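Local coordinates for BDI_3064 protein (Parabacteroides distasonis ATCC 8503, PDB 5Z06) that hydrolyses linear beta-1,2-glucan and beta-1,2-glucooligosaccharides of at least four units from the non-reducing end, releasing the disaccharide sophorose, at residues Ile342-Gly347 with Gln407-Glu412. Residues are numbered along the deposited sequence; the frame is centred on the assembly and turned at random.
Sequences ITREEG and QYFNQE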
ATOM      1  N   ILE A 342      19.070   2.917 -11.646  1.00 25.61           N
ATOM      2  CA  ILE A 342      20.089   3.625 -10.882  1.00 27.24           C
ATOM      3  C   ILE A 342      21.397   3.002 -11.265  1.00 26.10           C
ATOM      4  O   ILE A 342      21.418   1.932 -11.870  1.00 27.28           O
ATOM      5  CB  ILE A 342      19.883   3.500  -9.358  1.00 26.32           C
ATOM      6  CG1 ILE A 342      19.737   2.030  -8.946  1.00 26.30           C
ATOM      7  CG2 ILE A 342      18.655   4.301  -8.954  1.00 27.07           C
ATOM      8  CD1 ILE A 342      19.777   1.796  -7.452  1.00 25.34           C
ATOM      9  N   THR A 343      22.482   3.663 -10.897  1.00 25.57           N
ATOM     10  CA  THR A 343      23.793   3.100 -11.114  1.00 26.33           C
ATOM     11  C   THR A 343      24.116   2.102 -10.014  1.00 27.52           C
ATOM     12  O   THR A 343      23.526   2.137  -8.930  1.00 28.81           O
ATOM     13  CB  THR A 343      24.875   4.162 -11.122  1.00 25.93           C
ATOM     14  OG1 THR A 343      24.916   4.815  -9.850  1.00 25.70           O
ATOM     15  CG2 THR A 343      24.641   5.165 -12.254  1.00 27.03           C
ATOM     16  N   ARG A 344      25.048   1.211 -10.317  1.00 28.25           N
ATOM     17  CA  ARG A 344      25.604   0.315  -9.331  1.00 31.10           C
ATOM     18  C   ARG A 344      26.172   1.084  -8.138  1.00 31.41           C
ATOM     19  O   ARG A 344      25.908   0.732  -6.987  1.00 33.91           O
ATOM     20  CB  ARG A 344      26.683  -0.564  -9.959  1.00 30.91           C
ATOM     21  CG  ARG A 344      27.021  -1.762  -9.102  1.00 31.64           C
ATOM     22  CD  ARG A 344      28.257  -2.467  -9.612  1.00 31.38           C
ATOM     23  NE  ARG A 344      28.558  -3.647  -8.811  1.00 32.63           N
ATOM     24  CZ  ARG A 344      27.979  -4.842  -8.907  1.00 31.51           C
ATOM     25  NH1 ARG A 344      27.011  -5.092  -9.800  1.00 31.94           N
ATOM     26  NH2 ARG A 344      28.399  -5.822  -8.111  1.00 31.11           N
ATOM     27  N   GLU A 345      26.912   2.153  -8.394  1.00 31.64           N
ATOM     28  CA  GLU A 345      27.480   2.939  -7.292  1.00 32.44           C
ATOM     29  C   GLU A 345      26.404   3.507  -6.354  1.00 32.09           C
ATOM     30  O   GLU A 345      26.566   3.472  -5.126  1.00 29.13           O
ATOM     31  CB  GLU A 345      28.382   4.063  -7.827  1.00 34.05           C
ATOM     32  CG  GLU A 345      29.224   4.760  -6.758  1.00 39.74           C
ATOM     33  CD  GLU A 345      30.157   3.819  -5.953  1.00 42.18           C
ATOM     34  OE1 GLU A 345      30.451   2.685  -6.396  1.00 43.28           O
ATOM     35  OE2 GLU A 345      30.612   4.231  -4.862  1.00 48.13           O
ATOM     36  N   GLU A 346      25.336   4.056  -6.935  1.00 30.89           N
ATOM     37  CA  GLU A 346      24.175   4.486  -6.157  1.00 32.26           C
ATOM     38  C   GLU A 346      23.688   3.308  -5.292  1.00 29.93           C
ATOM     39  O   GLU A 346      23.508   3.461  -4.103  1.00 27.23           O
ATOM     40  CB  GLU A 346      23.026   4.943  -7.056  1.00 33.48           C
ATOM     41  CG  GLU A 346      23.156   6.338  -7.645  1.00 37.32           C
ATOM     42  CD  GLU A 346      21.947   6.693  -8.517  1.00 39.24           C
ATOM     43  OE1 GLU A 346      21.799   6.144  -9.645  1.00 36.10           O
ATOM     44  OE2 GLU A 346      21.119   7.506  -8.056  1.00 41.72           O
ATOM     45  N   GLY A 347      23.503   2.152  -5.928  1.00 29.19           N
ATOM     46  CA  GLY A 347      23.098   0.930  -5.274  1.00 29.43           C
ATOM     47  C   GLY A 347      24.014   0.529  -4.133  1.00 29.96           C
ATOM     48  O   GLY A 347      23.566   0.216  -3.031  1.00 28.24           O
ATOM     49  N   GLN A 407      25.147 -11.846  -3.145  1.00 29.16           N
ATOM     50  CA  GLN A 407      25.625 -12.475  -4.360  1.00 26.99           C
ATOM     51  C   GLN A 407      25.758 -11.487  -5.483  1.00 26.98           C
ATOM     52  O   GLN A 407      26.600 -11.662  -6.328  1.00 27.67           O
ATOM     53  CB  GLN A 407      24.689 -13.606  -4.767  1.00 26.90           C
ATOM     54  CG  GLN A 407      24.669 -14.716  -3.746  1.00 27.65           C
ATOM     55  CD  GLN A 407      26.055 -15.251  -3.525  1.00 27.35           C
ATOM     56  OE1 GLN A 407      26.742 -14.819  -2.619  1.00 25.85           O
ATOM     57  NE2 GLN A 407      26.492 -16.128  -4.415  1.00 23.87           N
ATOM     58  N   TYR A 408      24.900 -10.468  -5.500  1.00 27.87           N
ATOM     59  CA  TYR A 408      24.961  -9.433  -6.505  1.00 28.13           C
ATOM     60  C   TYR A 408      26.213  -8.583  -6.380  1.00 27.81           C
ATOM     61  O   TYR A 408      26.895  -8.355  -7.387  1.00 29.72           O
ATOM     62  CB  TYR A 408      23.738  -8.510  -6.441  1.00 29.11           C
ATOM     63  CG  TYR A 408      23.683  -7.554  -7.616  1.00 28.79           C
ATOM     64  CD1 TYR A 408      23.363  -8.009  -8.886  1.00 30.03           C
ATOM     65  CD2 TYR A 408      23.967  -6.221  -7.463  1.00 29.45           C
ATOM     66  CE1 TYR A 408      23.312  -7.146  -9.972  1.00 28.95           C
ATOM     67  CE2 TYR A 408      23.908  -5.352  -8.540  1.00 30.83           C
ATOM     68  CZ  TYR A 408      23.583  -5.828  -9.790  1.00 29.72           C
ATOM     69  OH  TYR A 408      23.541  -4.959 -10.861  1.00 34.33           O
ATOM     70  N   PHE A 409      26.489  -8.105  -5.165  1.00 26.09           N
ATOM     71  CA  PHE A 409      27.591  -7.179  -4.926  1.00 27.96           C
ATOM     72  C   PHE A 409      28.861  -7.977  -4.686  1.00 28.02           C
ATOM     73  O   PHE A 409      29.376  -8.050  -3.578  1.00 28.70           O
ATOM     74  CB  PHE A 409      27.276  -6.233  -3.769  1.00 27.80           C
ATOM     75  CG  PHE A 409      26.143  -5.297  -4.057  1.00 28.85           C
ATOM     76  CD1 PHE A 409      26.308  -4.251  -4.972  1.00 28.66           C
ATOM     77  CD2 PHE A 409      24.901  -5.445  -3.418  1.00 30.18           C
ATOM     78  CE1 PHE A 409      25.263  -3.377  -5.233  1.00 29.52           C
ATOM     79  CE2 PHE A 409      23.857  -4.585  -3.691  1.00 29.05           C
ATOM     80  CZ  PHE A 409      24.032  -3.560  -4.611  1.00 30.49           C
ATOM     81  N   ASN A 410      29.358  -8.555  -5.771  1.00 29.53           N
ATOM     82  CA  ASN A 410      30.436  -9.535  -5.754  1.00 30.72           C
ATOM     83  C   ASN A 410      31.760  -8.947  -6.239  1.00 30.67           C
ATOM     84  O   ASN A 410      32.698  -9.684  -6.490  1.00 29.00           O
ATOM     85  CB  ASN A 410      30.055 -10.691  -6.673  1.00 31.98           C
ATOM     86  CG  ASN A 410      30.037 -10.294  -8.143  1.00 34.00           C
ATOM     87  OD1 ASN A 410      29.856  -9.132  -8.489  1.00 31.38           O
ATOM     88  ND2 ASN A 410      30.208 -11.274  -9.012  1.00 38.80           N
ATOM     89  N   GLN A 411      31.832  -7.636  -6.390  1.00 31.38           N
ATOM     90  CA  GLN A 411      33.042  -7.026  -6.922  1.00 34.85           C
ATOM     91  C   GLN A 411      34.100  -6.958  -5.827  1.00 33.47           C
ATOM     92  O   GLN A 411      33.774  -6.818  -4.640  1.00 28.24           O
ATOM     93  CB  GLN A 411      32.770  -5.613  -7.418  1.00 37.03           C
ATOM     94  CG  GLN A 411      31.707  -5.517  -8.484  1.00 40.92           C
ATOM     95  CD  GLN A 411      32.281  -5.140  -9.793  1.00 45.31           C
ATOM     96  OE1 GLN A 411      33.129  -5.848 -10.336  1.00 53.81           O
ATOM     97  NE2 GLN A 411      31.843  -4.006 -10.313  1.00 52.09           N
ATOM     98  N   GLU A 412      35.361  -7.014  -6.256  1.00 34.19           N
ATOM     99  CA  GLU A 412      36.492  -6.941  -5.375  1.00 33.49           C
ATOM    100  C   GLU A 412      36.887  -5.493  -5.238  1.00 34.90           C
ATOM    101  O   GLU A 412      37.871  -5.033  -5.836  1.00 35.19           O
ATOM    102  CB  GLU A 412      37.652  -7.788  -5.914  1.00 35.26           C
ATOM    103  CG  GLU A 412      37.399  -9.276  -5.940  1.00 38.87           C
ATOM    104  CD  GLU A 412      37.044  -9.863  -4.573  1.00 44.09           C
ATOM    105  OE1 GLU A 412      37.267  -9.220  -3.515  1.00 45.32           O
ATOM    106  OE2 GLU A 412      36.519 -10.995  -4.552  1.00 51.76           O
TER
HETATM  107  O   HOH W   1      26.817  -7.794 -10.062  1.00 30.06           O
HETATM  108  O   HOH W   2      25.888  -3.313 -12.048  1.00 33.70           O
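R344, in the first turn of helix 344-360, grips the backbone carbonyl of Y408, the last residue of helix 392-408, both directly and through water. R344 NH2 donates to Y408 O at 3.0 Å, the N-H...O angle being 153°, while R344 NH1 donates to water 1, which in turn donates to the same Y408 O. Water 2 links R344 NH1 to Y408 OH, a hydroxyl also hydrogen-bonded to E338. The R344 and Y408 side chains run past each other in opposite directions, guanidinium and ring planes 33° apart, with R344 NH1 3.4 Å from Y408 CE2. The arginine gets there because CG lies anti to the backbone N (chi1 -164°) and the chain stays extended to NE, which also makes a salt bridge with E416 of helix 414-428. F409 CD1 lies under one guanidinium face, toward its rim, and Q411 brings CG to 3.3 Å from R344 NH2, its amide nearly perpendicular to the guanidinium. Helices 344-360 and 392-408 belong to the (alpha/alpha)6 barrel of this GH144 enzyme, and the contact joins the start of the former to the point where the latter unwinds. There F409 centres an inverse gamma turn, in which N410 N bonds weakly back to Y408 O. Shortening R344 to an alanine would probably cost E416 this salt bridge and leave Y408 O without its side-chain donor and without the arginine that anchors water 1. Deeper in, the F409 ring packs against the backbone of G347, F409 CZ lying 4.1 Å from G347 C, and also meets F351 one turn further along and I337 of helix 323-338. A capping box starts the arginine's helix: T343 OG1 accepts from E346 N at 3.0 Å, and E346 OE1 accepts from T343 N at 2.9 Å.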